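Local coordinates for GTN Reductase (Agrobacterium tumefaciens, PDB 5N6G), which probably catalyses the FMN-dependent reduction of activated carbon-carbon double bonds, as an ene-reductase of the Old Yellow Enzyme family, at residues D151-G163 and F210-I222. Residues are numbered along the deposited sequence; the frame is centred on the assembly and turned at random. Where two conformers were deposited one is given.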
# COMPACT_ATOMS: atom_id res chain seq x y z
N ASP A 151 -16.65 18.40 6.16
CA ASP A 151 -15.47 19.17 6.56
C ASP A 151 -14.32 18.25 6.95
O ASP A 151 -13.16 18.52 6.62
CB ASP A 151 -15.82 20.12 7.71
CG ASP A 151 -16.68 21.30 7.25
OD1 ASP A 151 -16.63 21.64 6.05
OD2 ASP A 151 -17.39 21.88 8.10
N ASP A 152 -14.62 17.16 7.68
CA ASP A 152 -13.56 16.21 8.04
C ASP A 152 -12.88 15.65 6.79
O ASP A 152 -11.66 15.43 6.78
CB ASP A 152 -14.12 15.04 8.83
CG ASP A 152 -14.67 15.42 10.17
OD1 ASP A 152 -14.24 16.44 10.74
OD2 ASP A 152 -15.54 14.64 10.66
N ILE A 153 -13.68 15.33 5.77
CA ILE A 153 -13.12 14.79 4.54
C ILE A 153 -12.17 15.80 3.91
O ILE A 153 -11.10 15.44 3.41
CB ILE A 153 -14.26 14.38 3.58
CG1 ILE A 153 -15.00 13.16 4.15
CG2 ILE A 153 -13.73 14.12 2.18
CD1 ILE A 153 -16.30 12.83 3.43
N GLY A 154 -12.54 17.09 3.92
CA GLY A 154 -11.65 18.11 3.39
C GLY A 154 -10.32 18.16 4.13
O GLY A 154 -9.27 18.36 3.52
N LEU A 155 -10.36 18.02 5.46
CA LEU A 155 -9.14 18.02 6.24
C LEU A 155 -8.27 16.82 5.89
O LEU A 155 -7.04 16.94 5.81
CB LEU A 155 -9.48 18.03 7.72
CG LEU A 155 -10.13 19.33 8.21
CD1 LEU A 155 -10.54 19.17 9.66
CD2 LEU A 155 -9.17 20.48 8.07
N ILE A 156 -8.88 15.67 5.66
CA ILE A 156 -8.08 14.50 5.28
C ILE A 156 -7.44 14.70 3.91
O ILE A 156 -6.29 14.31 3.69
CB ILE A 156 -8.93 13.23 5.34
CG1 ILE A 156 -9.27 12.92 6.80
CG2 ILE A 156 -8.21 12.03 4.71
CD1 ILE A 156 -10.28 11.79 6.98
N LEU A 157 -8.18 15.31 2.97
CA LEU A 157 -7.57 15.59 1.67
C LEU A 157 -6.35 16.48 1.82
O LEU A 157 -5.33 16.26 1.17
CB LEU A 157 -8.60 16.22 0.72
CG LEU A 157 -9.68 15.26 0.25
CD1 LEU A 157 -10.74 16.03 -0.54
CD2 LEU A 157 -9.13 14.16 -0.61
N GLU A 158 -6.43 17.49 2.71
CA GLU A 158 -5.26 18.33 2.96
C GLU A 158 -4.12 17.50 3.55
O GLU A 158 -2.95 17.75 3.24
CB GLU A 158 -5.63 19.50 3.88
CG GLU A 158 -4.50 20.51 4.09
CD GLU A 158 -3.81 20.99 2.79
OE1 GLU A 158 -4.50 21.31 1.79
OE2 GLU A 158 -2.57 21.04 2.78
N ASP A 159 -4.45 16.51 4.39
CA ASP A 159 -3.41 15.65 4.94
C ASP A 159 -2.77 14.79 3.85
O ASP A 159 -1.57 14.48 3.93
CB ASP A 159 -3.96 14.76 6.06
CG ASP A 159 -4.28 15.54 7.32
OD1 ASP A 159 -3.74 16.66 7.51
OD2 ASP A 159 -5.07 15.01 8.14
N TYR A 160 -3.55 14.33 2.86
CA TYR A 160 -2.92 13.62 1.74
C TYR A 160 -2.02 14.54 0.94
O TYR A 160 -0.94 14.12 0.49
CB TYR A 160 -3.98 12.98 0.84
CG TYR A 160 -4.43 11.62 1.27
CD1 TYR A 160 -3.66 10.48 1.04
CD2 TYR A 160 -5.67 11.45 1.86
CE1 TYR A 160 -4.09 9.23 1.42
CE2 TYR A 160 -6.10 10.20 2.25
CZ TYR A 160 -5.31 9.09 2.01
OH TYR A 160 -5.75 7.86 2.39
N ARG A 161 -2.41 15.81 0.75
CA ARG A 161 -1.55 16.76 0.06
C ARG A 161 -0.25 16.94 0.82
O ARG A 161 0.84 16.89 0.24
CB ARG A 161 -2.24 18.12 -0.11
CG ARG A 161 -3.45 18.11 -1.04
CD ARG A 161 -4.02 19.49 -1.28
NE ARG A 161 -5.34 19.37 -1.90
CZ ARG A 161 -6.50 19.46 -1.26
NH1 ARG A 161 -6.57 19.77 0.02
NH2 ARG A 161 -7.63 19.23 -1.93
N SER A 162 -0.34 17.19 2.12
CA SER A 162 0.89 17.45 2.87
C SER A 162 1.73 16.18 2.99
O SER A 162 2.96 16.26 3.00
CB SER A 162 0.57 18.05 4.24
OG SER A 162 -0.04 17.12 5.09
N GLY A 163 1.09 15.01 3.08
CA GLY A 163 1.83 13.76 3.11
C GLY A 163 2.58 13.48 1.81
O GLY A 163 3.72 13.02 1.83
N PHE A 210 -14.38 9.70 -3.19
CA PHE A 210 -13.26 9.99 -2.28
C PHE A 210 -11.93 9.50 -2.86
O PHE A 210 -10.93 10.24 -2.84
CB PHE A 210 -13.51 9.37 -0.91
CG PHE A 210 -12.43 9.66 0.10
CD1 PHE A 210 -12.20 10.97 0.54
CD2 PHE A 210 -11.63 8.64 0.59
CE1 PHE A 210 -11.20 11.23 1.47
CE2 PHE A 210 -10.64 8.90 1.52
CZ PHE A 210 -10.41 10.18 1.95
N LEU A 211 -11.89 8.27 -3.36
CA LEU A 211 -10.67 7.75 -3.98
C LEU A 211 -10.16 8.73 -5.03
O LEU A 211 -8.97 9.06 -5.07
CB LEU A 211 -10.93 6.38 -4.60
CG LEU A 211 -9.74 5.66 -5.25
CD1 LEU A 211 -9.98 4.17 -5.30
CD2 LEU A 211 -9.45 6.14 -6.66
N LEU A 212 -11.05 9.20 -5.90
CA LEU A 212 -10.60 10.03 -7.00
C LEU A 212 -10.22 11.42 -6.52
O LEU A 212 -9.31 12.04 -7.08
CB LEU A 212 -11.67 10.07 -8.09
CG LEU A 212 -11.91 8.73 -8.77
CD1 LEU A 212 -13.14 8.82 -9.66
CD2 LEU A 212 -10.72 8.29 -9.61
N GLU A 213 -10.83 11.91 -5.44
CA GLU A 213 -10.41 13.18 -4.87
C GLU A 213 -9.03 13.06 -4.24
O GLU A 213 -8.22 14.00 -4.34
CB GLU A 213 -11.43 13.68 -3.83
CG GLU A 213 -12.68 14.23 -4.48
CD GLU A 213 -13.77 14.62 -3.49
OE1 GLU A 213 -13.72 14.22 -2.32
OE2 GLU A 213 -14.71 15.33 -3.92
N VAL A 214 -8.73 11.92 -3.59
CA VAL A 214 -7.40 11.69 -3.05
C VAL A 214 -6.38 11.66 -4.19
O VAL A 214 -5.34 12.32 -4.12
CB VAL A 214 -7.35 10.39 -2.22
CG1 VAL A 214 -5.92 10.05 -1.84
CG2 VAL A 214 -8.24 10.50 -0.99
N VAL A 215 -6.67 10.90 -5.25
CA VAL A 215 -5.73 10.82 -6.37
C VAL A 215 -5.48 12.21 -6.95
O VAL A 215 -4.33 12.58 -7.21
CB VAL A 215 -6.24 9.85 -7.44
CG1 VAL A 215 -5.40 9.95 -8.72
CG2 VAL A 215 -6.23 8.45 -6.93
N ASP A 216 -6.53 12.98 -7.19
CA ASP A 216 -6.34 14.27 -7.81
C ASP A 216 -5.61 15.25 -6.87
O ASP A 216 -4.83 16.07 -7.35
CB ASP A 216 -7.69 14.82 -8.27
CG ASP A 216 -8.32 13.98 -9.38
OD1 ASP A 216 -7.56 13.25 -10.09
OD2 ASP A 216 -9.56 14.04 -9.57
N ALA A 217 -5.83 15.15 -5.56
CA ALA A 217 -5.10 15.98 -4.59
C ALA A 217 -3.61 15.65 -4.59
O ALA A 217 -2.76 16.56 -4.60
CB ALA A 217 -5.69 15.81 -3.19
N VAL A 218 -3.26 14.36 -4.54
CA VAL A 218 -1.86 13.94 -4.55
C VAL A 218 -1.20 14.29 -5.87
O VAL A 218 -0.09 14.85 -5.91
CB VAL A 218 -1.77 12.43 -4.25
CG1 VAL A 218 -0.36 11.90 -4.47
CG2 VAL A 218 -2.28 12.14 -2.84
N ALA A 219 -1.87 13.99 -6.98
CA ALA A 219 -1.28 14.26 -8.30
C ALA A 219 -1.04 15.74 -8.52
O ALA A 219 -0.05 16.12 -9.17
CB ALA A 219 -2.18 13.68 -9.39
N GLU A 220 -1.95 16.60 -8.04
CA GLU A 220 -1.75 18.03 -8.18
C GLU A 220 -0.53 18.48 -7.39
O GLU A 220 0.20 19.38 -7.81
CB GLU A 220 -3.01 18.77 -7.70
CG GLU A 220 -2.93 20.28 -7.81
CD GLU A 220 -2.81 20.76 -9.25
OE1 GLU A 220 -3.49 20.18 -10.13
OE2 GLU A 220 -2.03 21.70 -9.50
N GLU A 221 -0.27 17.84 -6.26
CA GLU A 221 0.83 18.26 -5.40
C GLU A 221 2.18 17.81 -5.94
O GLU A 221 3.14 18.61 -5.94
CB GLU A 221 0.59 17.72 -3.99
CG GLU A 221 1.57 18.21 -2.95
CD GLU A 221 1.47 19.72 -2.70
OE1 GLU A 221 0.36 20.28 -2.87
OE2 GLU A 221 2.49 20.33 -2.34
N ILE A 222 2.30 16.56 -6.40
CA ILE A 222 3.59 15.99 -6.76
C ILE A 222 3.70 15.60 -8.23
O ILE A 222 4.81 15.25 -8.66
CB ILE A 222 3.96 14.78 -5.89
CG1 ILE A 222 3.04 13.58 -6.20
CG2 ILE A 222 3.94 15.17 -4.41
CD1 ILE A 222 3.49 12.29 -5.51
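Val-214 lays its CG1 methyl over the centre of the Tyr-160 ring, 3.6 Å from the centroid and only 9° off the ring normal, a CH-pi contact from a beta-branched side chain whose methyls point to different neighbours. With CG1 anti to the backbone N (chi1 172°), CG2 is turned beside that N, where it meets Leu-157 CD2 at 3.8 Å and also lies over one face of the Phe-210 ring, toward its rim. Phe-210 is a knob in a hole formed by Ile-153, Ile-156, Leu-157 and Tyr-160; Ile-156 CG2 comes at the ring edge, in plane, to Phe-210 CZ at 4.0 Å, while Ile-153 CG2 lies 3.9 Å from Phe-210 CD1.

Farther along, where the CA atoms of Arg-161 and Val-218 are 5.4 Å apart, small Ala-217 suits the close approach: its CB packs against the extended arginine, 3.8 Å from Arg-161 NE. The guanidinium reaches past Ala-217, its NH1 salt-bridged to Glu-158 OE1 (3.1 Å). Glu-213 and Glu-221 likewise lend aliphatic carbons to the interface; Glu-213 OE1 is hydrogen-bonded to Tyr-200 OH, and Glu-221 OE2 forms a salt bridge with Arg-165 NE, linking the two helices just beyond residues 151-163.

No hydrogen bond crosses between 151-163 and 210-222, whose axes cross at -36° with apolar packing between them. They belong to successive outer helices of the TIM barrel, following strands 94-99 and 174-178. Helix 184-189 packs against both Phe-210 and Tyr-160 through Ile-185, Phe-210 stacks on Phe-188, and Val-214 and Val-218 rest on strand 174-178 of the barrel wall.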